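Freshwater cyanophage protein (Microcystis phage Mic1, PDB 6L2W) is of unknown function but adopts a novel fold built round an antiparallel sheet, and is probably a structural protein of the phage. Local coordinates at residues C29-L33 / S34-D38; S78-M81 / S82-L85. All coordinates share one frame; numbering follows the deposited sequence.

Contact 1 of 2, residues C29-L33 / S34-D38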
loop_
_atom_site.group_PDB
_atom_site.type_symbol
_atom_site.label_atom_id
_atom_site.label_comp_id
_atom_site.label_asym_id
_atom_site.label_seq_id
_atom_site.Cartn_x
_atom_site.Cartn_y
_atom_site.Cartn_z
ATOM N N CYS B 29 16.976 -3.821 8.433
ATOM C CA CYS B 29 17.489 -2.545 7.942
ATOM C C CYS B 29 16.575 -2.022 6.821
ATOM O O CYS B 29 16.264 -2.743 5.860
ATOM C CB CYS B 29 18.928 -2.667 7.446
ATOM S SG CYS B 29 20.155 -2.037 8.625
ATOM N N PRO B 30 16.154 -0.761 6.944
ATOM C CA PRO B 30 15.297 -0.114 5.979
ATOM C C PRO B 30 16.060 0.151 4.677
ATOM O O PRO B 30 17.229 0.513 4.740
ATOM C CB PRO B 30 14.911 1.214 6.637
ATOM C CG PRO B 30 16.147 1.582 7.399
ATOM C CD PRO B 30 16.741 0.253 7.831
ATOM N N VAL B 31 15.405 -0.030 3.532
ATOM C CA VAL B 31 16.036 0.267 2.257
ATOM C C VAL B 31 15.114 1.142 1.411
ATOM O O VAL B 31 14.054 0.702 0.956
ATOM C CB VAL B 31 16.414 -1.003 1.476
ATOM C CG1 VAL B 31 17.162 -0.634 0.202
ATOM C CG2 VAL B 31 17.221 -1.984 2.323
ATOM N N SER B 32 15.595 2.339 1.132
ATOM C CA SER B 32 14.827 3.315 0.411
ATOM C C SER B 32 14.625 2.908 -1.055
ATOM O O SER B 32 15.355 2.112 -1.637
ATOM C CB SER B 32 15.449 4.678 0.500
ATOM O OG SER B 32 15.058 5.467 -0.618
ATOM N N LEU B 33 13.611 3.543 -1.622
ATOM C CA LEU B 33 13.184 3.370 -3.004
ATOM C C LEU B 33 14.302 3.718 -3.978
ATOM O O LEU B 33 14.431 3.074 -5.007
ATOM C CB LEU B 33 11.995 4.295 -3.274
ATOM C CG LEU B 33 10.653 3.708 -2.896
ATOM C CD1 LEU B 33 9.536 4.629 -3.341
ATOM C CD2 LEU B 33 10.502 2.330 -3.513
ATOM N N SER B 34 15.032 4.775 -3.656
ATOM C CA SER B 34 16.136 5.261 -4.476
ATOM C C SER B 34 17.182 4.161 -4.697
ATOM O O SER B 34 17.845 4.161 -5.725
ATOM C CB SER B 34 16.757 6.441 -3.811
ATOM O OG SER B 34 17.190 6.071 -2.511
ATOM N N GLU B 35 17.320 3.245 -3.732
ATOM C CA GLU B 35 18.332 2.170 -3.759
ATOM C C GLU B 35 17.737 0.850 -4.275
ATOM O O GLU B 35 18.398 -0.185 -4.170
ATOM C CB GLU B 35 18.907 1.888 -2.359
ATOM C CG GLU B 35 19.270 3.120 -1.539
ATOM C CD GLU B 35 19.564 2.860 -0.065
ATOM O OE1 GLU B 35 20.729 2.553 0.258
ATOM O OE2 GLU B 35 18.630 2.972 0.771
ATOM N N ILE B 36 16.507 0.846 -4.789
ATOM C CA ILE B 36 15.845 -0.418 -5.171
ATOM C C ILE B 36 15.575 -0.371 -6.677
ATOM O O ILE B 36 14.897 0.542 -7.159
ATOM C CB ILE B 36 14.536 -0.662 -4.383
ATOM C CG1 ILE B 36 14.770 -0.898 -2.888
ATOM C CG2 ILE B 36 13.754 -1.814 -4.986
ATOM C CD1 ILE B 36 13.513 -0.856 -2.072
ATOM N N GLU B 37 16.049 -1.394 -7.386
ATOM C CA GLU B 37 16.054 -1.381 -8.830
ATOM C C GLU B 37 14.833 -2.132 -9.366
ATOM O O GLU B 37 14.164 -1.633 -10.274
ATOM C CB GLU B 37 17.365 -1.959 -9.361
ATOM C CG GLU B 37 18.066 -1.022 -10.334
ATOM C CD GLU B 37 18.240 -1.606 -11.723
ATOM O OE1 GLU B 37 17.245 -1.658 -12.469
ATOM O OE2 GLU B 37 19.363 -2.029 -12.043
ATOM N N ASP B 38 14.524 -3.299 -8.817
ATOM C CA ASP B 38 13.352 -4.035 -9.304
ATOM C C ASP B 38 12.386 -4.235 -8.125
ATOM O O ASP B 38 12.432 -5.268 -7.448
ATOM C CB ASP B 38 13.819 -5.314 -10.011
ATOM C CG ASP B 38 12.713 -6.281 -10.378
ATOM O OD1 ASP B 38 11.560 -5.834 -10.538
ATOM O OD2 ASP B 38 13.013 -7.479 -10.473
#
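The carboxylate of E35 is the flat group that touches across this turn. Its OE2 is met on the anti side by the backbone N of S32, 3.1 Å away. The donor sits 23° out of the carboxylate plane. The bond is bent, with an angle of 145° at the hydrogen. CB of S32 also lies close to OE2, at 3.6 Å, and CG1 of V31 comes near the same oxygen. E35 reaches back because its CG stands beside its own backbone N (chi1 -45°) and the chain runs extended from there.

The backbone closes the turn in the 3-10 manner, with each donor three residues after its acceptor. E35 N donates a hydrogen bond to S32 O at 3.1 Å, and I36 N does the same to L33 O. S32 and E35 are therefore tied twice, once through the backbone and once through the acid. The acid supplies one half of a capping-box arrangement at the start of a short 3-10 segment, which takes over directly from strand 30-32 at the outer part of the sheet. S32 OG does not complete the box with E35 N. V31 pairs there with V22, and L33 with A20, through the backbone.

The two serines meet hydroxyl to hydroxyl. S32 OG and S34 OG are 2.9 Å apart in a hydrogen bond that either could donate.

I36 turns its CB toward residues 29-33 and packs against V31, CG1 to CG1 3.9 Å apart, the two side chains crossing at a slant. CG1 of I36 also comes 3.3 Å from S32 O. F42 of the following loop touches both V31 and I36. The CB bond of L33 points away from residues 34-38, and its side chain packs on F73 of the second subunit.

Contact 2 of 2, residues S78-M81 / S82-L85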
loop_
_atom_site.group_PDB
_atom_site.type_symbol
_atom_site.label_atom_id
_atom_site.label_comp_id
_atom_site.label_asym_id
_atom_site.label_seq_id
_atom_site.Cartn_x
_atom_site.Cartn_y
_atom_site.Cartn_z
ATOM N N SER B 78 0.169 -0.454 10.038
ATOM C CA SER B 78 0.472 0.012 11.403
ATOM C C SER B 78 -0.540 1.097 11.764
ATOM O O SER B 78 -1.101 1.701 10.862
ATOM C CB SER B 78 1.879 0.492 11.514
ATOM O OG SER B 78 2.097 1.634 10.729
ATOM N N GLY B 79 -0.764 1.342 13.029
ATOM C CA GLY B 79 -1.733 2.366 13.449
ATOM C C GLY B 79 -1.361 3.757 12.984
ATOM O O GLY B 79 -2.268 4.496 12.662
ATOM N N ASP B 80 -0.077 4.082 12.908
ATOM C CA ASP B 80 0.415 5.414 12.476
ATOM C C ASP B 80 0.523 5.494 10.946
ATOM O O ASP B 80 0.875 6.562 10.460
ATOM C CB ASP B 80 1.700 5.777 13.218
ATOM C CG ASP B 80 2.880 4.883 12.912
ATOM O OD1 ASP B 80 2.679 3.855 12.292
ATOM O OD2 ASP B 80 3.985 5.235 13.294
ATOM N N MET B 81 0.243 4.399 10.252
ATOM C CA MET B 81 0.266 4.233 8.778
ATOM C C MET B 81 1.679 4.373 8.214
ATOM O O MET B 81 1.786 4.497 7.029
ATOM C CB MET B 81 -0.711 5.163 8.060
ATOM C CG MET B 81 -2.146 4.856 8.376
ATOM S SD MET B 81 -2.752 3.317 7.726
ATOM C CE MET B 81 -2.466 3.561 5.988
ATOM N N SER B 82 2.705 4.312 9.032
ATOM C CA SER B 82 4.081 4.405 8.533
ATOM C C SER B 82 4.575 3.102 7.868
ATOM O O SER B 82 5.527 3.142 7.084
ATOM C CB SER B 82 4.986 4.751 9.664
ATOM O OG SER B 82 4.699 6.035 10.167
ATOM N N TYR B 83 4.002 1.948 8.224
ATOM C CA TYR B 83 4.490 0.639 7.768
ATOM C C TYR B 83 3.309 -0.214 7.323
ATOM O O TYR B 83 2.215 -0.066 7.804
ATOM C CB TYR B 83 5.240 -0.143 8.860
ATOM C CG TYR B 83 6.212 0.682 9.650
ATOM C CD1 TYR B 83 7.451 0.998 9.133
ATOM C CD2 TYR B 83 5.864 1.209 10.873
ATOM C CE1 TYR B 83 8.334 1.808 9.814
ATOM C CE2 TYR B 83 6.733 2.028 11.575
ATOM C CZ TYR B 83 7.960 2.345 11.031
ATOM O OH TYR B 83 8.818 3.175 11.682
ATOM N N HIS B 84 3.558 -1.163 6.458
ATOM C CA HIS B 84 2.589 -2.219 6.327
ATOM C C HIS B 84 3.277 -3.511 5.915
ATOM O O HIS B 84 4.400 -3.497 5.403
ATOM C CB HIS B 84 1.460 -1.811 5.377
ATOM C CG HIS B 84 1.772 -2.001 3.939
ATOM N ND1 HIS B 84 2.535 -1.107 3.250
ATOM C CD2 HIS B 84 1.402 -2.961 3.058
ATOM C CE1 HIS B 84 2.610 -1.494 1.980
ATOM N NE2 HIS B 84 1.931 -2.636 1.837
ATOM N N LEU B 85 2.578 -4.608 6.191
ATOM C CA LEU B 85 3.013 -5.941 5.824
ATOM C C LEU B 85 2.134 -6.468 4.683
ATOM O O LEU B 85 0.941 -6.175 4.595
ATOM C CB LEU B 85 2.911 -6.843 7.057
ATOM C CG LEU B 85 3.372 -8.281 6.847
ATOM C CD1 LEU B 85 4.896 -8.346 6.805
ATOM C CD2 LEU B 85 2.821 -9.187 7.930
HETATM O O HOH W 1 3.004 7.706 8.029
HETATM O O HOH W 2 7.445 5.186 12.943
#
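A type I beta turn, S78 to M81, carries the chain from strand 75-77 into strand 83-89, where S82 and Y83 meet S78 and D80. M81 N hydrogen-bonds to S78 O within the turn. S78 N donates to Y83 O at 3.1 Å, and Y83 N returns a hydrogen bond to S78 OG at 3.2 Å. S78 thus grips Y83 through both backbone and side chain.

D80, the third residue of the turn, ties the loop together through its carboxylate. Its CG lies between its backbone N and carbonyl carbon (chi1 65°), which turns the carboxylate back toward S78 and S82. OD1 takes two donors. S78 OG comes nearly along the C-O direction at 2.8 Å. S82 N comes from above the carboxylate plane at 3.3 Å, forming an Asx turn. The loop joins neighbouring antiparallel strands as a beta hairpin, and M81 leaves the turn in a left-handed conformation.

CB of S82 lies over one face of the Y83 ring, 3.7 Å above the plane and toward the rim. A water hydrogen-bonds Y83 OH at 2.7 Å and reaches D80 OD2 weakly. M81 packs on H9 of the second subunit.

Contacts 1 and 2 sit in series along the chain, and both reach the same antiparallel sheet. Their centres are 18 Å apart. Their nearest atoms are about 7 Å apart, and they do not touch. Strand 2-12 runs between them in the pairing order: it pairs with strand 83-89 of contact 2 and with strand 17-23, which in turn pairs with strand 30-32 of contact 1. Y8 of that strand touches P30 and S32 of contact 1 and also Y83 of contact 2. Contact 1 lies at the surface, whereas contact 2 is partly buried and nearer the chain centre. Both also meet the second subunit, through L33 and D38 in one and M81 and H84 in the other.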